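Local coordinates for protein glucuronan lyase A (Trichoderma reesei, PDB 2ZZJ) that probably cleaves beta-1,4-glucuronan within its chains as a polysaccharide lyase, and binds a calcium ion, at residues I89-A94 / W106-M111; Y120-N125 / C133-V138; A37-Q42 / F216-Y221; G22-V27 / S54-N59. One frame throughout, in Å; residues are numbered along the deposited sequence.

Contact 1: residues I89-A94 / W106-M111; sequences IAQFIA and WMPSTM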
loop_
_atom_site.group_PDB
_atom_site.type_symbol
_atom_site.label_atom_id
_atom_site.label_comp_id
_atom_site.label_asym_id
_atom_site.label_seq_id
_atom_site.Cartn_x
_atom_site.Cartn_y
_atom_site.Cartn_z
ATOM N N ILE A 89 3.900 2.720 1.235
ATOM C CA ILE A 89 4.445 1.584 0.489
ATOM C C ILE A 89 3.392 0.725 -0.265
ATOM O O ILE A 89 3.778 -0.059 -1.146
ATOM C CB ILE A 89 5.367 0.671 1.337
ATOM C CG1 ILE A 89 4.610 0.038 2.531
ATOM C CG2 ILE A 89 6.633 1.460 1.847
ATOM C CD1 ILE A 89 5.467 -1.041 3.287
ATOM N N ALA A 90 2.108 0.849 0.101
ATOM C CA ALA A 90 1.004 0.140 -0.604
ATOM C C ALA A 90 -0.307 0.851 -0.323
ATOM O O ALA A 90 -0.460 1.517 0.733
ATOM C CB ALA A 90 0.902 -1.319 -0.132
ATOM N N GLN A 91 -1.270 0.726 -1.234
ATOM C CA GLN A 91 -2.573 1.344 -0.947
ATOM C C GLN A 91 -3.654 0.761 -1.796
ATOM O O GLN A 91 -3.372 0.317 -2.932
ATOM C CB GLN A 91 -2.526 2.857 -1.171
ATOM C CG GLN A 91 -2.074 3.329 -2.542
ATOM C CD GLN A 91 -2.374 4.825 -2.775
ATOM O OE1 GLN A 91 -3.274 5.385 -2.150
ATOM N NE2 GLN A 91 -1.615 5.460 -3.657
ATOM N N PHE A 92 -4.864 0.779 -1.242
ATOM C CA PHE A 92 -6.089 0.519 -2.006
ATOM C C PHE A 92 -6.726 1.843 -2.316
ATOM O O PHE A 92 -6.824 2.728 -1.425
ATOM C CB PHE A 92 -7.040 -0.325 -1.187
ATOM C CG PHE A 92 -6.546 -1.732 -0.963
ATOM C CD1 PHE A 92 -6.854 -2.738 -1.901
ATOM C CD2 PHE A 92 -5.791 -2.057 0.155
ATOM C CE1 PHE A 92 -6.430 -4.054 -1.702
ATOM C CE2 PHE A 92 -5.345 -3.378 0.346
ATOM C CZ PHE A 92 -5.668 -4.365 -0.601
ATOM N N ILE A 93 -7.165 1.987 -3.560
ATOM C CA ILE A 93 -7.684 3.268 -4.021
ATOM C C ILE A 93 -8.670 3.097 -5.178
ATOM O O ILE A 93 -8.414 2.345 -6.150
ATOM C CB ILE A 93 -6.509 4.247 -4.359
ATOM C CG1 ILE A 93 -7.020 5.657 -4.750
ATOM C CG2 ILE A 93 -5.553 3.639 -5.426
ATOM C CD1 ILE A 93 -5.889 6.619 -5.004
ATOM N N ALA A 94 -9.797 3.814 -5.070
ATOM C CA ALA A 94 -10.832 3.809 -6.109
ATOM C C ALA A 94 -11.060 5.216 -6.637
ATOM O O ALA A 94 -11.004 6.183 -5.875
ATOM C CB ALA A 94 -12.120 3.302 -5.554
ATOM N N TRP A 106 -10.881 10.567 -6.352
ATOM C CA TRP A 106 -10.045 9.424 -5.953
ATOM C C TRP A 106 -10.036 9.353 -4.452
ATOM O O TRP A 106 -9.753 10.359 -3.794
ATOM C CB TRP A 106 -8.623 9.609 -6.437
ATOM C CG TRP A 106 -8.473 9.437 -7.879
ATOM C CD1 TRP A 106 -8.571 10.413 -8.835
ATOM C CD2 TRP A 106 -8.208 8.215 -8.575
ATOM N NE1 TRP A 106 -8.382 9.869 -10.089
ATOM C CE2 TRP A 106 -8.151 8.524 -9.957
ATOM C CE3 TRP A 106 -8.022 6.880 -8.169
ATOM C CZ2 TRP A 106 -7.902 7.551 -10.934
ATOM C CZ3 TRP A 106 -7.769 5.921 -9.134
ATOM C CH2 TRP A 106 -7.713 6.259 -10.506
ATOM N N MET A 107 -10.367 8.189 -3.900
ATOM C CA MET A 107 -10.323 8.003 -2.465
ATOM C C MET A 107 -9.499 6.774 -2.127
ATOM O O MET A 107 -9.922 5.650 -2.427
ATOM C CB MET A 107 -11.713 7.829 -1.869
ATOM C CG MET A 107 -11.758 8.062 -0.401
ATOM S SD MET A 107 -13.028 7.171 0.444
ATOM C CE MET A 107 -12.332 5.506 0.553
ATOM N N PRO A 108 -8.324 6.980 -1.513
ATOM C CA PRO A 108 -7.661 5.788 -0.949
ATOM C C PRO A 108 -8.407 5.299 0.266
ATOM O O PRO A 108 -8.889 6.109 1.085
ATOM C CB PRO A 108 -6.267 6.300 -0.536
ATOM C CG PRO A 108 -6.416 7.827 -0.373
ATOM C CD PRO A 108 -7.553 8.229 -1.325
ATOM N N SER A 109 -8.505 3.986 0.419
ATOM C CA SER A 109 -9.053 3.445 1.647
ATOM C C SER A 109 -7.930 2.970 2.563
ATOM O O SER A 109 -7.300 3.768 3.292
ATOM C CB SER A 109 -10.082 2.333 1.367
ATOM O OG SER A 109 -9.568 1.282 0.553
ATOM N N THR A 110 -7.684 1.668 2.549
ATOM C CA THR A 110 -6.611 1.138 3.368
ATOM C C THR A 110 -5.275 1.530 2.729
ATOM O O THR A 110 -5.112 1.471 1.500
ATOM C CB THR A 110 -6.749 -0.385 3.595
ATOM O OG1 THR A 110 -7.697 -0.628 4.664
ATOM C CG2 THR A 110 -5.432 -1.028 3.982
ATOM N N MET A 111 -4.337 1.951 3.584
ATOM C CA MET A 111 -2.987 2.337 3.148
ATOM C C MET A 111 -1.988 1.711 4.088
ATOM O O MET A 111 -2.291 1.451 5.281
ATOM C CB MET A 111 -2.792 3.876 3.121
ATOM C CG MET A 111 -3.741 4.613 2.151
ATOM S SD MET A 111 -3.592 6.431 2.331
ATOM C CE MET A 111 -2.295 6.724 1.167
#

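Contact 2: residues Y120-N125 / C133-V138; sequences YSRYVN and CGRNIV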
loop_
_atom_site.group_PDB
_atom_site.type_symbol
_atom_site.label_atom_id
_atom_site.label_comp_id
_atom_site.label_asym_id
_atom_site.label_seq_id
_atom_site.Cartn_x
_atom_site.Cartn_y
_atom_site.Cartn_z
ATOM N N TYR A 120 2.737 1.446 9.712
ATOM C CA TYR A 120 1.393 1.911 10.023
ATOM C C TYR A 120 0.385 1.392 8.997
ATOM O O TYR A 120 0.729 1.208 7.826
ATOM C CB TYR A 120 1.364 3.429 9.884
ATOM C CG TYR A 120 1.821 4.211 11.093
ATOM C CD1 TYR A 120 1.014 5.231 11.606
ATOM C CD2 TYR A 120 3.059 3.955 11.695
ATOM C CE1 TYR A 120 1.410 5.977 12.714
ATOM C CE2 TYR A 120 3.473 4.715 12.817
ATOM C CZ TYR A 120 2.631 5.716 13.304
ATOM O OH TYR A 120 3.031 6.472 14.407
ATOM N N SER A 121 -0.879 1.231 9.392
ATOM C CA SER A 121 -1.920 1.032 8.386
ATOM C C SER A 121 -3.178 1.722 8.841
ATOM O O SER A 121 -3.176 2.373 9.895
ATOM C CB SER A 121 -2.170 -0.452 8.057
ATOM O OG SER A 121 -2.983 -0.564 6.880
ATOM N N ARG A 122 -4.233 1.611 8.046
ATOM C CA ARG A 122 -5.515 2.222 8.395
ATOM C C ARG A 122 -6.591 1.569 7.585
ATOM O O ARG A 122 -6.294 0.868 6.628
ATOM C CB ARG A 122 -5.487 3.705 8.033
ATOM C CG ARG A 122 -5.476 3.958 6.566
ATOM C CD ARG A 122 -5.342 5.429 6.222
ATOM N NE ARG A 122 -6.069 5.708 4.998
ATOM C CZ ARG A 122 -6.350 6.929 4.549
ATOM N NH1 ARG A 122 -7.018 7.085 3.419
ATOM N NH2 ARG A 122 -5.964 8.010 5.235
ATOM N N TYR A 123 -7.847 1.774 7.978
ATOM C CA TYR A 123 -8.957 1.514 7.094
ATOM C C TYR A 123 -9.895 2.709 7.219
ATOM O O TYR A 123 -9.776 3.504 8.173
ATOM C CB TYR A 123 -9.672 0.204 7.438
ATOM C CG TYR A 123 -10.097 0.049 8.893
ATOM C CD1 TYR A 123 -11.366 0.477 9.340
ATOM C CD2 TYR A 123 -9.254 -0.526 9.814
ATOM C CE1 TYR A 123 -11.760 0.327 10.696
ATOM C CE2 TYR A 123 -9.628 -0.680 11.160
ATOM C CZ TYR A 123 -10.894 -0.248 11.598
ATOM O OH TYR A 123 -11.243 -0.414 12.952
ATOM N N VAL A 124 -10.797 2.824 6.250
ATOM C CA VAL A 124 -11.751 3.925 6.153
ATOM C C VAL A 124 -13.160 3.359 6.125
ATOM O O VAL A 124 -13.425 2.360 5.457
ATOM C CB VAL A 124 -11.466 4.763 4.878
ATOM C CG1 VAL A 124 -12.432 5.901 4.724
ATOM C CG2 VAL A 124 -10.053 5.337 4.952
ATOM N N ASN A 125 -14.076 3.988 6.859
ATOM C CA ASN A 125 -15.484 3.621 6.749
ATOM C C ASN A 125 -16.351 4.877 6.834
ATOM O O ASN A 125 -15.873 5.962 7.189
ATOM C CB ASN A 125 -15.879 2.586 7.814
ATOM C CG ASN A 125 -15.625 3.079 9.214
ATOM O OD1 ASN A 125 -15.895 4.242 9.525
ATOM N ND2 ASN A 125 -15.117 2.205 10.082
ATOM N N CYS A 133 -20.712 13.644 3.219
ATOM C CA CYS A 133 -19.287 13.287 3.074
ATOM C C CYS A 133 -18.660 12.731 4.332
ATOM O O CYS A 133 -17.449 12.549 4.391
ATOM C CB CYS A 133 -18.465 14.476 2.592
ATOM S SG CYS A 133 -18.888 14.951 0.925
ATOM N N GLY A 134 -19.505 12.450 5.324
ATOM C CA GLY A 134 -19.103 11.784 6.560
ATOM C C GLY A 134 -18.355 10.497 6.268
ATOM O O GLY A 134 -18.884 9.593 5.612
ATOM N N ARG A 135 -17.098 10.467 6.708
ATOM C CA ARG A 135 -16.247 9.266 6.667
ATOM C C ARG A 135 -15.307 9.286 7.870
ATOM O O ARG A 135 -14.997 10.351 8.401
ATOM C CB ARG A 135 -15.451 9.200 5.358
ATOM C CG ARG A 135 -14.174 10.006 5.361
ATOM C CD ARG A 135 -13.271 9.619 4.197
ATOM N NE ARG A 135 -12.231 10.624 4.000
ATOM C CZ ARG A 135 -11.112 10.425 3.309
ATOM N NH1 ARG A 135 -10.877 9.243 2.740
ATOM N NH2 ARG A 135 -10.219 11.403 3.187
ATOM N N ASN A 136 -14.870 8.105 8.297
ATOM C CA ASN A 136 -14.011 7.946 9.452
ATOM C C ASN A 136 -12.759 7.192 9.013
ATOM O O ASN A 136 -12.855 6.230 8.256
ATOM C CB ASN A 136 -14.767 7.185 10.564
ATOM C CG ASN A 136 -14.048 7.217 11.915
ATOM O OD1 ASN A 136 -14.114 6.250 12.682
ATOM N ND2 ASN A 136 -13.360 8.319 12.216
ATOM N N ILE A 137 -11.600 7.651 9.467
ATOM C CA ILE A 137 -10.309 7.014 9.188
ATOM C C ILE A 137 -9.782 6.427 10.489
ATOM O O ILE A 137 -9.513 7.164 11.445
ATOM C CB ILE A 137 -9.294 8.016 8.589
ATOM C CG1 ILE A 137 -9.853 8.644 7.303
ATOM C CG2 ILE A 137 -7.943 7.336 8.316
ATOM C CD1 ILE A 137 -9.017 9.825 6.724
ATOM N N VAL A 138 -9.649 5.104 10.542
ATOM C CA VAL A 138 -9.090 4.449 11.735
ATOM C C VAL A 138 -7.626 4.099 11.461
ATOM O O VAL A 138 -7.352 3.212 10.654
ATOM C CB VAL A 138 -9.862 3.179 12.103
ATOM C CG1 VAL A 138 -9.209 2.479 13.278
ATOM C CG2 VAL A 138 -11.353 3.506 12.414
#

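Contact 3: residues A37-Q42 / F216-Y221; sequences ALKMTQ and FRQVWY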
loop_
_atom_site.group_PDB
_atom_site.type_symbol
_atom_site.label_atom_id
_atom_site.label_comp_id
_atom_site.label_asym_id
_atom_site.label_seq_id
_atom_site.Cartn_x
_atom_site.Cartn_y
_atom_site.Cartn_z
ATOM N N ALA A 37 13.228 -8.765 -9.097
ATOM C CA ALA A 37 12.329 -7.999 -8.211
ATOM C C ALA A 37 12.098 -6.621 -8.829
ATOM O O ALA A 37 12.725 -6.290 -9.840
ATOM C CB ALA A 37 12.925 -7.895 -6.834
ATOM N N LEU A 38 11.248 -5.804 -8.210
ATOM C CA LEU A 38 11.005 -4.455 -8.693
ATOM C C LEU A 38 11.644 -3.466 -7.771
ATOM O O LEU A 38 11.572 -3.645 -6.561
ATOM C CB LEU A 38 9.511 -4.169 -8.776
ATOM C CG LEU A 38 8.759 -5.017 -9.805
ATOM C CD1 LEU A 38 7.245 -4.761 -9.736
ATOM C CD2 LEU A 38 9.274 -4.748 -11.236
ATOM N N LYS A 39 12.282 -2.442 -8.341
ATOM C CA LYS A 39 12.867 -1.348 -7.560
ATOM C C LYS A 39 12.078 -0.076 -7.845
ATOM O O LYS A 39 11.918 0.309 -9.009
ATOM C CB LYS A 39 14.339 -1.141 -7.928
ATOM C CG LYS A 39 15.003 -0.021 -7.126
ATOM C CD LYS A 39 16.488 0.117 -7.451
ATOM C CE LYS A 39 16.686 0.523 -8.914
ATOM N NZ LYS A 39 18.100 1.060 -9.055
ATOM N N MET A 40 11.558 0.568 -6.798
ATOM C CA MET A 40 10.842 1.835 -6.933
ATOM C C MET A 40 11.710 2.922 -6.313
ATOM O O MET A 40 12.227 2.740 -5.202
ATOM C CB MET A 40 9.500 1.816 -6.181
ATOM C CG MET A 40 8.346 1.100 -6.908
ATOM S SD MET A 40 8.748 -0.581 -7.312
ATOM C CE MET A 40 7.081 -1.216 -7.530
ATOM N N THR A 41 11.881 4.032 -7.021
ATOM C CA THR A 41 12.607 5.195 -6.447
ATOM C C THR A 41 11.810 6.478 -6.602
ATOM O O THR A 41 10.969 6.616 -7.536
ATOM C CB THR A 41 14.045 5.365 -7.027
ATOM O OG1 THR A 41 13.993 6.050 -8.292
ATOM C CG2 THR A 41 14.729 4.021 -7.175
ATOM N N GLN A 42 12.035 7.405 -5.676
ATOM C CA GLN A 42 11.490 8.756 -5.797
ATOM C C GLN A 42 12.545 9.780 -5.381
ATOM O O GLN A 42 13.411 9.488 -4.550
ATOM C CB GLN A 42 10.222 8.948 -4.960
ATOM C CG GLN A 42 8.922 8.592 -5.718
ATOM C CD GLN A 42 8.680 9.603 -6.857
ATOM O OE1 GLN A 42 9.239 10.711 -6.833
ATOM N NE2 GLN A 42 7.866 9.224 -7.852
ATOM N N PHE A 216 16.611 11.126 -2.154
ATOM C CA PHE A 216 16.526 10.002 -3.070
ATOM C C PHE A 216 16.179 8.753 -2.271
ATOM O O PHE A 216 17.008 8.240 -1.506
ATOM C CB PHE A 216 17.848 9.801 -3.802
ATOM C CG PHE A 216 17.851 8.638 -4.759
ATOM C CD1 PHE A 216 16.960 8.605 -5.842
ATOM C CD2 PHE A 216 18.789 7.595 -4.619
ATOM C CE1 PHE A 216 16.979 7.536 -6.776
ATOM C CE2 PHE A 216 18.802 6.540 -5.522
ATOM C CZ PHE A 216 17.881 6.503 -6.596
ATOM N N ARG A 217 14.972 8.256 -2.482
ATOM C CA ARG A 217 14.431 7.173 -1.652
ATOM C C ARG A 217 14.240 5.926 -2.495
ATOM O O ARG A 217 13.761 6.031 -3.616
ATOM C CB ARG A 217 13.105 7.602 -1.042
ATOM C CG ARG A 217 13.208 8.755 -0.008
ATOM C CD ARG A 217 13.637 8.169 1.346
ATOM N NE ARG A 217 13.953 9.207 2.332
ATOM C CZ ARG A 217 14.033 8.989 3.642
ATOM N NH1 ARG A 217 13.794 7.759 4.141
ATOM N NH2 ARG A 217 14.314 10.012 4.462
ATOM N N GLN A 218 14.589 4.758 -1.955
ATOM C CA GLN A 218 14.499 3.487 -2.705
ATOM C C GLN A 218 13.828 2.376 -1.896
ATOM O O GLN A 218 14.191 2.136 -0.733
ATOM C CB GLN A 218 15.873 2.981 -3.122
ATOM C CG GLN A 218 16.796 4.050 -3.756
ATOM C CD GLN A 218 18.157 3.511 -3.963
ATOM O OE1 GLN A 218 19.068 3.759 -3.166
ATOM N NE2 GLN A 218 18.317 2.754 -5.026
ATOM N N VAL A 219 12.875 1.685 -2.527
ATOM C CA VAL A 219 12.164 0.557 -1.902
ATOM C C VAL A 219 12.024 -0.524 -2.985
ATOM O O VAL A 219 11.700 -0.188 -4.142
ATOM C CB VAL A 219 10.769 0.954 -1.369
ATOM C CG1 VAL A 219 10.093 -0.316 -0.692
ATOM C CG2 VAL A 219 10.870 2.131 -0.365
ATOM N N TRP A 220 12.307 -1.778 -2.637
ATOM C CA TRP A 220 12.181 -2.915 -3.545
ATOM C C TRP A 220 10.921 -3.712 -3.182
ATOM O O TRP A 220 10.497 -3.685 -2.011
ATOM C CB TRP A 220 13.391 -3.830 -3.436
ATOM C CG TRP A 220 14.659 -3.255 -3.994
ATOM C CD1 TRP A 220 15.279 -3.604 -5.173
ATOM C CD2 TRP A 220 15.448 -2.222 -3.423
ATOM N NE1 TRP A 220 16.446 -2.855 -5.348
ATOM C CE2 TRP A 220 16.558 -2.003 -4.284
ATOM C CE3 TRP A 220 15.335 -1.456 -2.262
ATOM C CZ2 TRP A 220 17.521 -1.041 -4.018
ATOM C CZ3 TRP A 220 16.334 -0.508 -1.987
ATOM C CH2 TRP A 220 17.395 -0.311 -2.860
ATOM N N TYR A 221 10.335 -4.402 -4.172
ATOM C CA TYR A 221 9.153 -5.225 -3.967
ATOM C C TYR A 221 9.309 -6.540 -4.691
ATOM O O TYR A 221 10.004 -6.617 -5.721
ATOM C CB TYR A 221 7.917 -4.534 -4.550
ATOM C CG TYR A 221 7.502 -3.308 -3.795
ATOM C CD1 TYR A 221 6.514 -3.394 -2.804
ATOM C CD2 TYR A 221 8.089 -2.084 -4.045
ATOM C CE1 TYR A 221 6.104 -2.235 -2.074
ATOM C CE2 TYR A 221 7.706 -0.918 -3.316
ATOM C CZ TYR A 221 6.712 -1.018 -2.362
ATOM O OH TYR A 221 6.334 0.143 -1.726
#

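Contact 4: residues G22-V27 / S54-N59; sequences GTVSEV and SEVDHN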
loop_
_atom_site.group_PDB
_atom_site.type_symbol
_atom_site.label_atom_id
_atom_site.label_comp_id
_atom_site.label_asym_id
_atom_site.label_seq_id
_atom_site.Cartn_x
_atom_site.Cartn_y
_atom_site.Cartn_z
ATOM N N GLY A 22 10.491 9.933 -10.527
ATOM C CA GLY A 22 10.395 8.538 -10.034
ATOM C C GLY A 22 10.796 7.494 -11.066
ATOM O O GLY A 22 10.682 7.727 -12.284
ATOM N N THR A 23 11.277 6.345 -10.595
ATOM C CA THR A 23 11.565 5.199 -11.462
ATOM C C THR A 23 10.865 3.958 -10.916
ATOM O O THR A 23 10.557 3.896 -9.723
ATOM C CB THR A 23 13.088 4.925 -11.627
ATOM O OG1 THR A 23 13.689 4.546 -10.378
ATOM C CG2 THR A 23 13.819 6.178 -12.193
ATOM N N VAL A 24 10.592 3.004 -11.798
ATOM C CA VAL A 24 10.138 1.654 -11.440
ATOM C C VAL A 24 10.834 0.763 -12.447
ATOM O O VAL A 24 10.612 0.896 -13.674
ATOM C CB VAL A 24 8.607 1.467 -11.593
ATOM C CG1 VAL A 24 8.193 -0.000 -11.338
ATOM C CG2 VAL A 24 7.805 2.403 -10.646
ATOM N N SER A 25 11.679 -0.131 -11.972
ATOM C CA SER A 25 12.423 -0.983 -12.891
ATOM C C SER A 25 12.576 -2.392 -12.357
ATOM O O SER A 25 12.405 -2.619 -11.150
ATOM C CB SER A 25 13.803 -0.366 -13.144
ATOM O OG SER A 25 14.523 -0.297 -11.935
ATOM N N GLU A 26 12.910 -3.338 -13.241
ATOM C CA GLU A 26 13.255 -4.700 -12.811
ATOM C C GLU A 26 14.727 -4.808 -12.522
ATOM O O GLU A 26 15.552 -4.267 -13.279
ATOM C CB GLU A 26 12.903 -5.725 -13.903
ATOM C CG GLU A 26 11.522 -5.646 -14.347
ATOM C CD GLU A 26 11.199 -6.647 -15.429
ATOM O OE1 GLU A 26 12.142 -7.120 -16.117
ATOM O OE2 GLU A 26 10.009 -6.943 -15.605
ATOM N N VAL A 27 15.068 -5.485 -11.419
ATOM C CA VAL A 27 16.455 -5.693 -11.031
ATOM C C VAL A 27 16.660 -7.171 -10.728
ATOM O O VAL A 27 15.689 -7.889 -10.477
ATOM C CB VAL A 27 16.834 -4.820 -9.791
ATOM C CG1 VAL A 27 16.606 -3.334 -10.093
ATOM C CG2 VAL A 27 16.031 -5.260 -8.511
ATOM N N SER A 54 5.611 6.315 -7.131
ATOM C CA SER A 54 6.269 5.329 -8.011
ATOM C C SER A 54 5.617 3.977 -7.681
ATOM O O SER A 54 5.986 3.340 -6.698
ATOM C CB SER A 54 7.774 5.277 -7.777
ATOM O OG SER A 54 8.437 6.405 -8.308
ATOM N N GLU A 55 4.628 3.561 -8.474
ATOM C CA GLU A 55 3.736 2.451 -8.099
ATOM C C GLU A 55 3.429 1.552 -9.306
ATOM O O GLU A 55 3.588 1.976 -10.474
ATOM C CB GLU A 55 2.383 2.987 -7.563
ATOM C CG GLU A 55 2.442 3.661 -6.167
ATOM C CD GLU A 55 1.136 4.334 -5.780
ATOM O OE1 GLU A 55 0.454 4.909 -6.681
ATOM O OE2 GLU A 55 0.775 4.284 -4.580
ATOM N N VAL A 56 3.025 0.318 -9.010
ATOM C CA VAL A 56 2.438 -0.555 -10.016
ATOM C C VAL A 56 1.045 -0.911 -9.552
ATOM O O VAL A 56 0.807 -1.056 -8.345
ATOM C CB VAL A 56 3.272 -1.800 -10.271
ATOM C CG1 VAL A 56 4.592 -1.390 -10.952
ATOM C CG2 VAL A 56 3.556 -2.573 -8.909
ATOM N N ASP A 57 0.097 -0.995 -10.503
ATOM C CA ASP A 57 -1.326 -1.091 -10.145
ATOM C C ASP A 57 -1.864 -2.448 -10.551
ATOM O O ASP A 57 -1.603 -2.919 -11.681
ATOM C CB ASP A 57 -2.213 -0.062 -10.875
ATOM C CG ASP A 57 -1.889 1.389 -10.542
ATOM O OD1 ASP A 57 -1.012 1.638 -9.689
ATOM O OD2 ASP A 57 -2.505 2.287 -11.215
ATOM N N HIS A 58 -2.605 -3.063 -9.638
ATOM C CA HIS A 58 -3.441 -4.215 -9.953
ATOM C C HIS A 58 -4.866 -3.719 -9.816
ATOM O O HIS A 58 -5.340 -3.517 -8.714
ATOM C CB HIS A 58 -3.203 -5.360 -8.971
ATOM C CG HIS A 58 -4.146 -6.512 -9.141
ATOM N ND1 HIS A 58 -4.137 -7.317 -10.265
ATOM C CD2 HIS A 58 -5.102 -7.014 -8.326
ATOM C CE1 HIS A 58 -5.058 -8.258 -10.139
ATOM N NE2 HIS A 58 -5.664 -8.093 -8.979
ATOM N N ASN A 59 -5.540 -3.502 -10.941
ATOM C CA ASN A 59 -6.860 -2.843 -10.884
ATOM C C ASN A 59 -7.927 -3.522 -10.051
ATOM O O ASN A 59 -8.719 -2.860 -9.374
ATOM C CB ASN A 59 -7.361 -2.561 -12.309
ATOM C CG ASN A 59 -6.584 -1.452 -12.976
ATOM O OD1 ASN A 59 -6.048 -0.572 -12.294
ATOM N ND2 ASN A 59 -6.489 -1.498 -14.315
#

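Contact 1: residues I89-A94 / W106-M111
An antiparallel beta hairpin of the jelly roll joins these segments, with a beta bulge that shifts the register by one residue: Gln91 faces Met111 and Ile93 faces Pro108, both as non-hydrogen-bonded pairs. Both backbone polar atoms of Phe92 bond to the partner strand, its N giving an almost straight bond to Thr110 O (2.8 Å, 176° at the hydrogen) while its O receives the N-H of Ser109. Ala94 and Met107 follow as a hydrogen-bonded pair. Met107 N reaches Ala94 O at 2.9 Å, whereas Ala94 N to Met107 O is longer, 3.2 Å. With CG1 anti to the backbone N (chi1 -176°), Ile93 reaches along Pro108 to the edge of the Trp106 indole, where Ile93 CG1 lies 3.8 Å from Trp106 CE3; the two side chains cross at about a right angle. The Phe92 ring has Thr110 O in its plane at one edge, and three aromatic neighbours pack against this buried ring, Phe195 stacked on it and Tyr70 and Trp160 edge-to-face. Gln91 runs beside Met111, pointing the same way, and its NE2 is hydrogen-bonded to Glu55 OE2. Gln91 OE1 sits 3.5 Å from Pro108 CB and 3.7 Å from Met111 CE.

Contact 2: residues Y120-N125 / C133-V138
Tyr123 and Val138 make the tight half of this antiparallel beta hairpin in the jelly roll. The tyrosine takes the position between backbone N and carbonyl carbon (chi1 52°), which lays its ring alongside the valine, and Val138 CB stands over one face of the Tyr123 ring, 3.8 Å from the centroid and 20° off the normal, a CH-pi contact. Both valine methyls join in, Val138 CG2 at Tyr123 CE1 and Val138 CG1 at Tyr123 OH (3.6 Å each); the hydroxyl is also hydrogen-bonded to Glu180. Were Tyr123 an alanine, Val138 would probably lose the ring face it packs on, and Glu180 its hydroxyl partner. Between the two backbones, Val138 N bonds Tyr123 O at 2.9 Å, and Asn125 with Asn136 forms the next hydrogen-bonded pair. Asn125 ND2 lies at the tyrosine ring edge, in its plane, and bonds Ala184 O.

Ile137, exposed to solvent, marks the looser side. It points the same way as Val124 but comes no closer than 4.1 Å, between Ile137 CG1 and Val124 CG2. Two arginines flank this pair: Arg122, whose NE is bonded to Ser109 O, and Arg135, which has a cation-pi partner in Tyr128 although its NH1 is buried without a hydrogen-bonding partner in the model. Arg122 NH1 and Arg135 NH1, like charges, are 4.5 Å apart. Arg122 NH2 lies 3.7 Å from Ile137 CG2.

Contact 3: residues A37-Q42 / F216-Y221
Ala37 opens the contact with its CB 3.4 Å from Tyr221 O, close to the calcium site that Ser36 and Asp222 help to form. Leu38 pairs with Tyr221 through two backbone bonds, its N reaching Tyr221 O at 2.9 Å. Lys39 stretches its methylenes across the Trp220 indole: Lys39 CG, anti to the backbone N (chi1 -179°), lies 3.9 Å from the centroid of the five-membered ring, over the face, and Lys39 CD reaches Trp220 NE1 at 3.6 Å. A serine in place of Trp220 would probably leave those methylenes without the flat surface beneath them and Arg75 without its cation-pi partner. Segments 37-42 and 216-221 are neighbouring antiparallel strands in one sheet of the jelly roll. Met40, hydrogen-bonded to Val219 in both directions, sends its side chain to the other face, where a bend at chi2 (57°) sets Met40 SD 3.7 Å from Tyr221 CD2 in an oblique Met-aromatic contact. Back on the lysine face, Thr41 meets Phe216, CB to CE1 at 3.7 Å, and lies beside Gln218; its OG1 is bonded to Thr23. Gln42 and Arg217 form the last hydrogen-bonded pair, with Arg217 N 2.9 Å from Gln42 O. The glutamine amide leads away to Glu19, and the arginine guanidinium to Gln81 and Trp80.

Contact 4: residues G22-V27 / S54-N59
A chi1 of 175° swings Val24 CG1 to the far side from its own amide nitrogen, while Val56 holds its CG1 anti to the carbonyl carbon (chi1 -68°); Val24 CG1 and Val56 CG1 thereby meet at 3.9 Å, one valine crossing the other obliquely. The second methyl of Val24, CG2, is left to lie over the backbone of the facing strand, 4.0 Å from Ser54 C and equally far from Glu55 N. No hydrogen bond joins the two segments. Near the start of both, the Ser54 hydroxyl comes up to the chain itself: Ser54 OG is 3.4 Å from Gly22 CA and 3.6 Å from Thr23 O. This approach depends on the glycine, since a CB at Gly22 would collide with Ser54 OG. The hydroxyl's hydrogen-bond partner is instead Thr41 O, on the strand between these two in sequence, so the buried group is satisfied. The CB of Thr23 points away from segment 54-59. The contact joins the two sheets of the jelly roll where strand 23-27 crosses strand 53-63, their segment axes 6.8 Å apart at 59°. Strand 23-27 belongs to one sheet, paired with strand 37-43, whose Met40 touches Val24; strand 53-63 lies in the other, between strands 15-18 and 192-197, from which Val16 touches both valines and Val197 touches Val56.

Contacts 1 and 2 lie in one sheet of the jelly roll, their centres 11 Å apart, and strands 106-115 and 118-126 carry the pairing from one hairpin to the next. Contact 3 belongs to the other sheet, and contact 4, 8 Å from it between centres, bridges the two. Along the chain contacts 3 and 4 cross, while contacts 1 and 2 follow in series inside the long loop that contact 3 closes. A hydrogen bond from Tyr221 to Ile89 ties contact 3 to contact 1, so contacts 1, 3 and 4 link the two sheets of the sandwich. Contact 2, about 27 Å from contact 3 between centres, lies across the chain's centre, far from the calcium site beside contact 3.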